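Local coordinates for protein putative phosphosugar isomerases (Salmonella typhimurium LT2, PDB 3FKJ) that probably binds phosphorylated sugars or related carbohydrate derivatives through its SIS (sugar isomerase) fold and may act as an isomerase, at residues 46-51 with 100-105; 121-126 with 135-140; 91-96 with 115-120. All coordinates share one frame; numbering follows the deposited sequence.

Interaction 1: 46-51 with 100-105; sequences VGCGGS and GNTAET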
# COMPACT_ATOMS: atom_id res chain seq x y z
N VAL A 46 -6.49 -6.71 8.97
CA VAL A 46 -5.31 -6.54 9.77
C VAL A 46 -4.48 -7.83 9.82
O VAL A 46 -4.97 -8.91 10.11
CB VAL A 46 -5.65 -5.97 11.17
CG1 VAL A 46 -4.36 -5.55 11.94
CG2 VAL A 46 -6.61 -4.75 11.06
N GLY A 47 -3.21 -7.69 9.53
CA GLY A 47 -2.29 -8.80 9.59
C GLY A 47 -0.91 -8.38 9.18
O GLY A 47 -0.66 -7.20 8.95
N CYS A 48 -0.01 -9.37 9.10
CA CYS A 48 1.39 -9.15 8.73
C CYS A 48 1.80 -9.98 7.53
O CYS A 48 1.44 -11.14 7.45
CB CYS A 48 2.33 -9.53 9.89
SG CYS A 48 2.06 -8.59 11.40
N GLY A 49 2.54 -9.36 6.62
CA GLY A 49 3.10 -10.02 5.45
C GLY A 49 2.05 -10.66 4.60
O GLY A 49 1.12 -10.00 4.14
N GLY A 50 2.20 -11.96 4.38
CA GLY A 50 1.23 -12.74 3.63
C GLY A 50 -0.16 -12.74 4.25
O GLY A 50 -1.14 -12.91 3.55
N SER A 51 -0.23 -12.55 5.55
CA SER A 51 -1.50 -12.48 6.24
C SER A 51 -2.20 -11.12 6.18
O SER A 51 -3.33 -10.99 6.63
CB SER A 51 -1.35 -13.00 7.69
OG SER A 51 -1.22 -14.43 7.69
N GLY A 100 -1.33 -18.85 14.15
CA GLY A 100 -2.20 -18.18 15.13
C GLY A 100 -1.53 -17.44 16.29
O GLY A 100 -2.20 -17.06 17.24
N ASN A 101 -0.22 -17.21 16.21
CA ASN A 101 0.54 -16.63 17.34
C ASN A 101 1.40 -15.36 17.06
O ASN A 101 2.04 -14.86 18.00
CB ASN A 101 1.40 -17.71 18.02
CG ASN A 101 2.40 -18.38 17.09
OD1 ASN A 101 2.89 -17.80 16.12
ND2 ASN A 101 2.74 -19.62 17.41
N THR A 102 1.44 -14.85 15.82
CA THR A 102 2.14 -13.60 15.54
C THR A 102 1.71 -12.59 16.60
O THR A 102 0.62 -12.07 16.54
CB THR A 102 1.83 -13.05 14.11
OG1 THR A 102 1.99 -14.09 13.15
CG2 THR A 102 2.73 -11.90 13.78
N ALA A 103 2.58 -12.33 17.58
CA ALA A 103 2.25 -11.52 18.75
C ALA A 103 1.53 -10.23 18.40
O ALA A 103 0.56 -9.85 19.06
CB ALA A 103 3.53 -11.22 19.60
N GLU A 104 1.98 -9.55 17.34
CA GLU A 104 1.36 -8.25 17.00
C GLU A 104 -0.05 -8.39 16.41
O GLU A 104 -0.86 -7.49 16.58
CB GLU A 104 2.27 -7.38 16.10
CG GLU A 104 2.75 -8.04 14.83
CD GLU A 104 4.14 -8.61 14.96
OE1 GLU A 104 4.27 -9.57 15.72
OE2 GLU A 104 5.08 -8.12 14.28
N THR A 105 -0.34 -9.51 15.74
CA THR A 105 -1.68 -9.77 15.21
C THR A 105 -2.61 -10.16 16.35
O THR A 105 -3.78 -9.82 16.32
CB THR A 105 -1.66 -10.85 14.09
OG1 THR A 105 -0.76 -10.42 13.05
CG2 THR A 105 -3.09 -11.09 13.48
O HOH W 1 -0.59 -11.81 11.01
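V46 lies on strand 42-47, its carbonyl oxygen facing the T105 methyl at the limit of contact. The next residue, G47, is almost fully stretched, and its CA lies 4.1 Å from T105 OG1. Having no side chain, it also lets the carbonyl oxygen of S51 fold back close to it.

C48 carries the contact. Its thiol stands beside its own backbone N (chi1 -60°), which aims SG at the start of helix 103-115 and the N-cap residue T102 before it. SG touches E104 CG at 3.5 Å, T105 OG1 at 3.7 Å and T102 CG2 at 4.1 Å, a mixed surface that suits a weakly polar sulfur. No direct hydrogen bond crosses. Instead one water accepts from C48 N at 3.2 Å and is hydrogen-bonded to T105 OG1 (2.5 Å), bridging the two segments; S76 OG also holds T105 OG1. E104 bends at chi2, and its OE2 reaches H252 and R279 of the second subunit. G49 adopts positive phi as N-cap of helix 50-53, and its N bonds to E249 of that subunit.

A glycine-rich turn after the first strand, facing the start of a helix, is consistent with the sugar-phosphate site of SIS domains, here probably shared between subunits. Strand 91-97 flanks V46 through V93 and L95, helix 76-81 packs on V46 and C48, and H252 of the second subunit closes over C48 and T102.

Interaction 2: 121-126 with 135-140; sequences GLVYQP and DYIIEY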
# COMPACT_ATOMS: atom_id res chain seq x y z
N GLY A 121 -11.22 -13.95 13.19
CA GLY A 121 -9.87 -14.48 13.11
C GLY A 121 -9.78 -15.64 12.14
O GLY A 121 -10.49 -16.64 12.31
N LEU A 122 -8.91 -15.49 11.13
CA LEU A 122 -8.57 -16.58 10.20
C LEU A 122 -7.28 -17.27 10.67
O LEU A 122 -6.23 -16.62 10.84
CB LEU A 122 -8.39 -16.04 8.77
CG LEU A 122 -9.58 -15.62 7.90
CD1 LEU A 122 -10.41 -14.53 8.54
CD2 LEU A 122 -9.03 -15.11 6.59
N VAL A 123 -7.36 -18.58 10.93
CA VAL A 123 -6.20 -19.35 11.41
C VAL A 123 -6.08 -20.63 10.60
O VAL A 123 -7.05 -21.12 10.05
CB VAL A 123 -6.30 -19.72 12.93
CG1 VAL A 123 -6.46 -18.48 13.80
CG2 VAL A 123 -7.43 -20.73 13.20
N TYR A 124 -4.87 -21.16 10.51
CA TYR A 124 -4.67 -22.49 9.96
C TYR A 124 -4.70 -23.52 11.12
O TYR A 124 -5.34 -24.57 11.03
CB TYR A 124 -3.37 -22.58 9.17
CG TYR A 124 -3.03 -23.99 8.73
CD1 TYR A 124 -3.86 -24.69 7.87
CD2 TYR A 124 -1.88 -24.62 9.18
CE1 TYR A 124 -3.56 -25.97 7.46
CE2 TYR A 124 -1.57 -25.92 8.78
CZ TYR A 124 -2.42 -26.59 7.92
OH TYR A 124 -2.12 -27.88 7.51
N GLN A 125 -4.01 -23.16 12.20
CA GLN A 125 -3.93 -23.95 13.42
C GLN A 125 -4.96 -23.46 14.43
O GLN A 125 -4.87 -22.32 14.87
CB GLN A 125 -2.54 -23.79 14.04
CG GLN A 125 -1.40 -24.40 13.24
CD GLN A 125 -1.22 -25.89 13.55
OE1 GLN A 125 -1.88 -26.45 14.46
NE2 GLN A 125 -0.34 -26.55 12.80
N PRO A 126 -5.93 -24.33 14.83
CA PRO A 126 -6.90 -23.99 15.88
C PRO A 126 -6.29 -23.95 17.29
O PRO A 126 -5.17 -24.42 17.50
CB PRO A 126 -7.93 -25.10 15.76
CG PRO A 126 -7.21 -26.23 15.18
CD PRO A 126 -6.15 -25.69 14.31
N ASP A 135 -13.83 -13.12 18.08
CA ASP A 135 -15.24 -13.40 18.37
C ASP A 135 -15.69 -14.54 17.48
O ASP A 135 -16.51 -15.35 17.89
CB ASP A 135 -16.16 -12.18 18.10
CG ASP A 135 -15.85 -10.99 19.00
OD1 ASP A 135 -15.51 -11.24 20.18
OD2 ASP A 135 -15.96 -9.83 18.54
N TYR A 136 -15.18 -14.57 16.25
CA TYR A 136 -15.49 -15.61 15.29
C TYR A 136 -14.18 -16.13 14.72
O TYR A 136 -13.26 -15.34 14.48
CB TYR A 136 -16.40 -15.08 14.18
CG TYR A 136 -17.62 -14.31 14.67
CD1 TYR A 136 -17.55 -12.94 14.95
CD2 TYR A 136 -18.87 -14.97 14.84
CE1 TYR A 136 -18.67 -12.24 15.40
CE2 TYR A 136 -19.99 -14.26 15.29
CZ TYR A 136 -19.89 -12.91 15.57
OH TYR A 136 -21.02 -12.22 16.00
N ILE A 137 -14.10 -17.43 14.51
CA ILE A 137 -12.89 -18.12 14.06
C ILE A 137 -13.16 -18.88 12.76
O ILE A 137 -14.10 -19.64 12.68
CB ILE A 137 -12.37 -19.14 15.11
CG1 ILE A 137 -12.04 -18.44 16.43
CG2 ILE A 137 -11.13 -19.85 14.56
CD1 ILE A 137 -12.13 -19.34 17.67
N ILE A 138 -12.31 -18.69 11.76
CA ILE A 138 -12.36 -19.46 10.53
C ILE A 138 -11.07 -20.26 10.45
O ILE A 138 -9.99 -19.71 10.53
CB ILE A 138 -12.51 -18.56 9.29
CG1 ILE A 138 -13.93 -17.95 9.25
CG2 ILE A 138 -12.21 -19.37 8.03
CD1 ILE A 138 -14.00 -16.45 8.89
N GLU A 139 -11.19 -21.58 10.32
CA GLU A 139 -10.02 -22.40 10.07
C GLU A 139 -9.93 -22.58 8.57
O GLU A 139 -10.69 -23.35 7.98
CB GLU A 139 -10.14 -23.74 10.75
CG GLU A 139 -10.01 -23.62 12.26
CD GLU A 139 -10.43 -24.88 12.95
OE1 GLU A 139 -9.82 -25.93 12.66
OE2 GLU A 139 -11.35 -24.81 13.78
N TYR A 140 -9.06 -21.79 7.94
CA TYR A 140 -8.92 -21.85 6.50
C TYR A 140 -8.08 -23.06 6.18
O TYR A 140 -7.39 -23.59 7.05
CB TYR A 140 -8.31 -20.57 5.91
CG TYR A 140 -6.95 -20.18 6.42
CD1 TYR A 140 -5.80 -20.78 5.94
CD2 TYR A 140 -6.81 -19.15 7.35
CE1 TYR A 140 -4.55 -20.40 6.39
CE2 TYR A 140 -5.55 -18.75 7.80
CZ TYR A 140 -4.43 -19.38 7.33
OH TYR A 140 -3.18 -18.98 7.76
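Y140 lays its ring over the peptide that joins V123 to Y124. V123 O sits 3.3 Å above the ring plane and Y124 N is on the same face, both displaced toward the rim. The backbone N of Y140 also donates to V123 O (3.0 Å), but at a bent 141°, so one carbonyl serves both as acceptor and as a floor for the ring. This works because CG of Y140 stands between its own N and carbonyl carbon (chi1 58°), folding the ring back across the neighbouring strand. L122 CB touches CD2 of the Y140 ring at 3.8 Å, and Y124 CB touches CE1 of that ring at 3.7 Å.

Straighter bonds precede this one: G121 N to Y136 O and I138 N to G121 O, both 2.8 Å, then V123 N to I138 O at 2.9 Å. They pair the strands in parallel, at 25° between the short segments. On one face L122 and I138 lie side by side, with their CD1 atoms 4.1 Å apart. On the other, V123 CG2 packs against I137 CG2 and E139 CG, while the E139 side chain crosses P126 at about a right angle, OE1 against ring atom CG. Glutamate and proline suit this solvent-exposed margin of the sheet.

Farther out, Q98 bonds to Y140 OH and D33 to Y136 OH. Helix 155-170 backs L122, I138 and Y140, with I30 of helix 22-35 also on I138; on the opposite face helix 129-132 covers V123 and I137. Strand 118-123, this short helix and strand 136-139 form a beta-alpha-beta crossover that adds one of the two edge strands to the parallel sheet of the three-layered alpha-beta-alpha sandwich of an SIS domain.

Interaction 3: 91-96 with 115-120; sequences SVVILA and KGAATI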
# COMPACT_ATOMS: atom_id res chain seq x y z
N SER A 91 -17.52 -1.34 14.10
CA SER A 91 -16.41 -1.80 13.26
C SER A 91 -16.30 -3.32 13.33
O SER A 91 -16.68 -3.93 14.31
CB SER A 91 -15.07 -1.22 13.74
OG SER A 91 -15.07 0.20 13.80
N VAL A 92 -15.79 -3.89 12.25
CA VAL A 92 -15.39 -5.29 12.17
C VAL A 92 -13.91 -5.32 11.80
O VAL A 92 -13.45 -4.62 10.89
CB VAL A 92 -16.24 -6.08 11.14
CG1 VAL A 92 -15.68 -7.49 10.96
CG2 VAL A 92 -17.74 -6.09 11.58
N VAL A 93 -13.15 -6.08 12.57
CA VAL A 93 -11.71 -6.21 12.33
C VAL A 93 -11.45 -7.67 11.99
O VAL A 93 -11.81 -8.58 12.75
CB VAL A 93 -10.85 -5.72 13.53
CG1 VAL A 93 -9.33 -5.89 13.21
CG2 VAL A 93 -11.20 -4.26 13.88
N ILE A 94 -10.88 -7.89 10.81
CA ILE A 94 -10.67 -9.22 10.31
C ILE A 94 -9.17 -9.44 10.27
O ILE A 94 -8.44 -8.73 9.58
CB ILE A 94 -11.30 -9.43 8.91
CG1 ILE A 94 -12.75 -8.98 8.93
CG2 ILE A 94 -11.11 -10.91 8.43
CD1 ILE A 94 -13.44 -8.98 7.56
N LEU A 95 -8.74 -10.43 11.06
CA LEU A 95 -7.33 -10.74 11.25
C LEU A 95 -6.97 -12.15 10.73
O LEU A 95 -7.82 -13.02 10.70
CB LEU A 95 -6.96 -10.54 12.72
CG LEU A 95 -7.47 -9.23 13.35
CD1 LEU A 95 -8.62 -9.46 14.33
CD2 LEU A 95 -6.30 -8.53 14.06
N ALA A 96 -5.75 -12.31 10.25
CA ALA A 96 -5.24 -13.61 9.81
C ALA A 96 -3.86 -13.85 10.39
O ALA A 96 -3.06 -12.93 10.56
CB ALA A 96 -5.18 -13.72 8.32
N LYS A 115 -11.78 -2.02 22.05
CA LYS A 115 -12.44 -0.86 21.44
C LYS A 115 -13.92 -1.10 21.13
O LYS A 115 -14.66 -0.16 20.83
CB LYS A 115 -11.70 -0.49 20.14
CG LYS A 115 -10.85 0.77 20.17
CD LYS A 115 -9.89 0.91 21.31
CE LYS A 115 -9.28 2.32 21.24
NZ LYS A 115 -8.20 2.61 22.22
N GLY A 116 -14.35 -2.35 21.21
CA GLY A 116 -15.75 -2.72 20.98
C GLY A 116 -16.04 -3.27 19.59
O GLY A 116 -17.19 -3.55 19.27
N ALA A 117 -15.01 -3.44 18.77
CA ALA A 117 -15.15 -3.99 17.42
C ALA A 117 -15.42 -5.49 17.48
O ALA A 117 -14.95 -6.16 18.42
CB ALA A 117 -13.89 -3.71 16.60
N ALA A 118 -16.20 -6.00 16.53
CA ALA A 118 -16.24 -7.44 16.28
C ALA A 118 -14.94 -7.85 15.62
O ALA A 118 -14.42 -7.15 14.73
CB ALA A 118 -17.41 -7.84 15.43
N THR A 119 -14.41 -9.00 16.06
CA THR A 119 -13.19 -9.55 15.50
C THR A 119 -13.47 -10.89 14.79
O THR A 119 -14.16 -11.72 15.33
CB THR A 119 -12.10 -9.72 16.59
OG1 THR A 119 -12.63 -10.47 17.69
CG2 THR A 119 -11.62 -8.39 17.10
N ILE A 120 -12.97 -11.06 13.57
CA ILE A 120 -13.01 -12.35 12.85
C ILE A 120 -11.55 -12.78 12.66
O ILE A 120 -10.75 -12.05 12.05
CB ILE A 120 -13.70 -12.25 11.46
CG1 ILE A 120 -15.13 -11.69 11.55
CG2 ILE A 120 -13.70 -13.62 10.76
CD1 ILE A 120 -15.77 -11.39 10.20
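S91 O accepts two hydrogen bonds: A118 N donates to it across the strands at 3.1 Å and a bent 143°, and the side-chain amide of Q38 also bonds to it. The A117 CA-H leans on the same oxygen. The pairing then tightens, with V93 N to A118 O at 2.7 Å, I120 N to V93 O at 2.9 Å and L95 N to I120 O at 2.8 Å, all three nearly straight.

I120 dominates the side-chain packing on one face. Its extended chain (chi2 172°) brings CD1 against both V92 CG1, 4.0 Å away, and I94 CG1, with I94 running alongside it. Branched aliphatics suit this buried surface, and helix 22-35 covers it through I30, I31 and I34.

The other face is finer-grained. A117 CB fits 3.9 Å from V93 CG2, and the L95 side chain runs obliquely across T119, its CD1 against T119 CB. T119 turns its hydroxyl between its own N and carbonyl carbon, where OG1 donates to Y133 O and accepts from D135 N, so a polar residue is satisfied within the core. Alanines A108, A109 and A112 let helix 103-115 lie close over L95, V93 and T119.

That helix ends in a Schellman motif at G116, whose positive phi turns the chain into strand 118-123. Strand, helix and returning parallel strand make a classic beta-alpha-beta unit linking the central strand 91-97 of the SIS-type sheet to its neighbour 118-123.

From the N terminus, strand 42-47 comes first, and interaction 1 closes the longest loop by bringing 46-51 to 100-105. Strand 91-97 lies within that span, yet its partner 115-120 lies beyond it, so interactions 1 and 3 cross. They also touch, V46 N bonding to I94 O. Interaction 3 closes the next crossover, over helix 103-115. Interaction 2 follows in series, closing the short loop between strands 118-123 and 136-139, and is joined to interaction 3 by L122 N on L95 O and D135 N on T119 OG1. Interactions 2 and 3 tie neighbouring strands of one parallel sheet, while interaction 1 joins strand-end loop and helix start beside the second subunit.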